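Side-chain contact in SAM-dependent O-methyltransferase (Thermotoga maritima, PDB 1O54), which probably methylates N1 of adenosine 58 in tRNA, using S-adenosyl-L-methionine as methyl donor: residues Asp183-Asp188 with Asp197-Ala202. Sequence-based numbering, arbitrary orientation. Where two conformers were deposited one is given.
Sequences DALFLD and DKCWEA
Leu185 and Cys199 meet at the tight centre of this contact. Both methyl groups of Leu185 reach the cysteine. CD2 of Leu185 lies 3.6 Å from SG of Cys199, and CD1 of Leu185 sits 3.9 Å from the Cys199 CA, against the helix backbone. The sulfur also comes within 4.1 Å of Leu187 CD2. It can bridge the two leucines because it stands anti to its own carbonyl carbon (chi1 -63°). All of these groups are buried and apolar, and the contact is dispersion packing. Strand 182-187 belongs to the central sheet of the class I, Rossmann-like methyltransferase fold, between strands 115-119 and 207-213. Helix 196-202 lies on one face of it. Segment 197-202 runs nearly antiparallel to 184-187, at 161°. Phe186 leaves on the other face, and its side chain touches Val96. Just beyond Leu187, Asp188 is predicted to bind S-adenosyl-L-methionine. Packing is looser at Ala202, whose CB is 4.4 Å from Leu185 CD1. The outer side of the helix carries Asp197 and Glu201, both exposed. There OD1 of Asp197 accepts a weak hydrogen bond from the Lys198 backbone N. The Trp200 side chain starts away from the strand, and its ring meets Phe231 edge-to-face.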
ATOM      1  N   ASP A 183      16.717  28.380  -6.179  1.00 21.87           N
ATOM      2  CA  ASP A 183      15.518  27.867  -6.836  1.00 22.32           C
ATOM      3  C   ASP A 183      14.765  26.855  -5.977  1.00 22.43           C
ATOM      4  O   ASP A 183      13.529  26.807  -5.993  1.00 23.27           O
ATOM      5  CB  ASP A 183      15.906  27.260  -8.149  1.00 23.10           C
ATOM      6  CG  ASP A 183      16.464  28.293  -9.089  1.00 25.85           C
ATOM      7  OD1 ASP A 183      15.643  29.026  -9.677  1.00 27.54           O
ATOM      8  OD2 ASP A 183      17.687  28.468  -9.252  1.00 26.45           O
ATOM      9  N   ALA A 184      15.524  26.033  -5.255  1.00 21.70           N
ATOM     10  CA  ALA A 184      14.947  24.981  -4.413  1.00 21.19           C
ATOM     11  C   ALA A 184      15.947  24.608  -3.326  1.00 21.82           C
ATOM     12  O   ALA A 184      17.147  24.894  -3.449  1.00 21.86           O
ATOM     13  CB  ALA A 184      14.593  23.773  -5.213  1.00 21.63           C
ATOM     14  N   LEU A 185      15.446  23.944  -2.294  1.00 20.66           N
ATOM     15  CA  LEU A 185      16.235  23.599  -1.146  1.00 20.90           C
ATOM     16  C   LEU A 185      15.747  22.279  -0.608  1.00 21.98           C
ATOM     17  O   LEU A 185      14.555  22.077  -0.403  1.00 21.94           O
ATOM     18  CB  LEU A 185      16.132  24.697  -0.087  1.00 21.44           C
ATOM     19  CG  LEU A 185      17.064  24.586   1.128  1.00 22.42           C
ATOM     20  CD1 LEU A 185      17.367  25.946   1.673  1.00 24.54           C
ATOM     21  CD2 LEU A 185      16.467  23.661   2.181  1.00 23.25           C
ATOM     22  N   PHE A 186      16.687  21.380  -0.367  1.00 21.36           N
ATOM     23  CA  PHE A 186      16.387  20.088   0.276  1.00 21.63           C
ATOM     24  C   PHE A 186      17.098  20.030   1.624  1.00 21.90           C
ATOM     25  O   PHE A 186      18.323  20.262   1.728  1.00 22.59           O
ATOM     26  CB  PHE A 186      16.874  18.916  -0.561  1.00 22.79           C
ATOM     27  CG  PHE A 186      16.561  17.598   0.060  1.00 22.76           C
ATOM     28  CD1 PHE A 186      15.225  17.162   0.140  1.00 23.27           C
ATOM     29  CD2 PHE A 186      17.551  16.810   0.610  1.00 22.67           C
ATOM     30  CE1 PHE A 186      14.914  15.937   0.748  1.00 23.13           C
ATOM     31  CE2 PHE A 186      17.250  15.583   1.203  1.00 23.75           C
ATOM     32  CZ  PHE A 186      15.925  15.161   1.291  1.00 21.66           C
ATOM     33  N   LEU A 187      16.330  19.656   2.644  1.00 22.84           N
ATOM     34  CA  LEU A 187      16.785  19.670   4.011  1.00 22.26           C
ATOM     35  C   LEU A 187      16.667  18.252   4.567  1.00 22.98           C
ATOM     36  O   LEU A 187      15.589  17.653   4.515  1.00 23.13           O
ATOM     37  CB  LEU A 187      15.915  20.589   4.833  1.00 23.65           C
ATOM     38  CG  LEU A 187      16.247  20.707   6.328  1.00 22.54           C
ATOM     39  CD1 LEU A 187      17.597  21.324   6.581  1.00 25.20           C
ATOM     40  CD2 LEU A 187      15.137  21.532   6.992  1.00 21.91           C
ATOM     41  N   ASP A 188      17.775  17.724   5.107  1.00 22.29           N
ATOM     42  CA  ASP A 188      17.749  16.418   5.701  1.00 23.71           C
ATOM     43  C   ASP A 188      18.687  16.477   6.908  1.00 23.84           C
ATOM     44  O   ASP A 188      19.914  16.365   6.768  1.00 24.45           O
ATOM     45  CB  ASP A 188      18.212  15.381   4.722  1.00 23.94           C
ATOM     46  CG  ASP A 188      18.073  13.956   5.238  1.00 26.34           C
ATOM     47  OD1 ASP A 188      17.705  13.740   6.396  1.00 27.12           O
ATOM     48  OD2 ASP A 188      18.362  12.986   4.507  1.00 30.17           O
ATOM     49  N   ASP A 197      13.328  28.582   9.226  1.00 26.72           N
ATOM     50  CA  ASP A 197      13.490  30.035   9.003  1.00 26.68           C
ATOM     51  C   ASP A 197      14.642  30.339   8.050  1.00 25.88           C
ATOM     52  O   ASP A 197      14.496  31.110   7.110  1.00 25.02           O
ATOM     53  CB  ASP A 197      13.613  30.815  10.313  0.65 27.69           C
ATOM     54  CG  ASP A 197      14.781  30.391  11.170  0.65 29.24           C
ATOM     55  OD1 ASP A 197      15.361  29.274  11.026  0.65 30.64           O
ATOM     56  OD2 ASP A 197      15.160  31.163  12.070  0.65 36.31           O
ATOM     57  N   LYS A 198      15.792  29.718   8.277  1.00 25.66           N
ATOM     58  CA  LYS A 198      16.952  29.954   7.421  1.00 24.92           C
ATOM     59  C   LYS A 198      16.706  29.483   5.992  1.00 23.72           C
ATOM     60  O   LYS A 198      17.184  30.115   5.058  1.00 22.78           O
ATOM     61  CB  LYS A 198      18.158  29.209   7.990  1.00 26.09           C
ATOM     62  CG  LYS A 198      18.643  29.691   9.361  1.00 28.98           C
ATOM     63  CD  LYS A 198      18.696  31.181   9.462  1.00 33.48           C
ATOM     64  N   CYS A 199      16.001  28.351   5.851  1.00 22.97           N
ATOM     65  CA  CYS A 199      15.592  27.828   4.548  1.00 23.39           C
ATOM     66  C   CYS A 199      14.705  28.812   3.816  1.00 22.28           C
ATOM     67  O   CYS A 199      14.948  29.151   2.673  1.00 23.20           O
ATOM     68  CB  CYS A 199      14.907  26.455   4.684  1.00 23.49           C
ATOM     69  SG  CYS A 199      16.021  25.202   5.361  1.00 25.62           S
ATOM     70  N   TRP A 200      13.682  29.304   4.493  1.00 23.33           N
ATOM     71  CA  TRP A 200      12.810  30.315   3.903  1.00 23.45           C
ATOM     72  C   TRP A 200      13.629  31.502   3.398  1.00 23.88           C
ATOM     73  O   TRP A 200      13.425  31.976   2.284  1.00 24.39           O
ATOM     74  CB  TRP A 200      11.742  30.762   4.916  1.00 22.98           C
ATOM     75  CG  TRP A 200      10.711  31.705   4.344  1.00 22.49           C
ATOM     76  CD1 TRP A 200       9.507  31.386   3.787  1.00 25.25           C
ATOM     77  CD2 TRP A 200      10.829  33.123   4.245  1.00 23.28           C
ATOM     78  NE1 TRP A 200       8.865  32.518   3.348  1.00 25.38           N
ATOM     79  CE2 TRP A 200       9.657  33.600   3.600  1.00 24.48           C
ATOM     80  CE3 TRP A 200      11.808  34.051   4.635  1.00 24.94           C
ATOM     81  CZ2 TRP A 200       9.429  34.961   3.370  1.00 26.72           C
ATOM     82  CZ3 TRP A 200      11.604  35.388   4.350  1.00 27.99           C
ATOM     83  CH2 TRP A 200      10.409  35.830   3.725  1.00 26.00           C
ATOM     84  N   GLU A 201      14.557  31.983   4.206  1.00 24.50           N
ATOM     85  CA  GLU A 201      15.334  33.190   3.846  1.00 25.78           C
ATOM     86  C   GLU A 201      16.148  33.010   2.564  1.00 24.71           C
ATOM     87  O   GLU A 201      16.359  33.961   1.809  1.00 24.87           O
ATOM     88  CB  GLU A 201      16.241  33.588   4.997  1.00 27.32           C
ATOM     89  CG  GLU A 201      15.457  34.139   6.175  0.65 31.09           C
ATOM     90  CD  GLU A 201      16.250  34.276   7.469  0.65 36.37           C
ATOM     91  OE1 GLU A 201      17.451  33.886   7.529  0.65 39.41           O
ATOM     92  OE2 GLU A 201      15.643  34.789   8.439  0.65 39.58           O
ATOM     93  N   ALA A 202      16.633  31.799   2.350  1.00 22.51           N
ATOM     94  CA  ALA A 202      17.499  31.495   1.195  1.00 22.40           C
ATOM     95  C   ALA A 202      16.740  31.323  -0.127  1.00 21.87           C
ATOM     96  O   ALA A 202      17.330  31.485  -1.188  1.00 22.00           O
ATOM     97  CB  ALA A 202      18.328  30.261   1.478  1.00 22.26           C
TER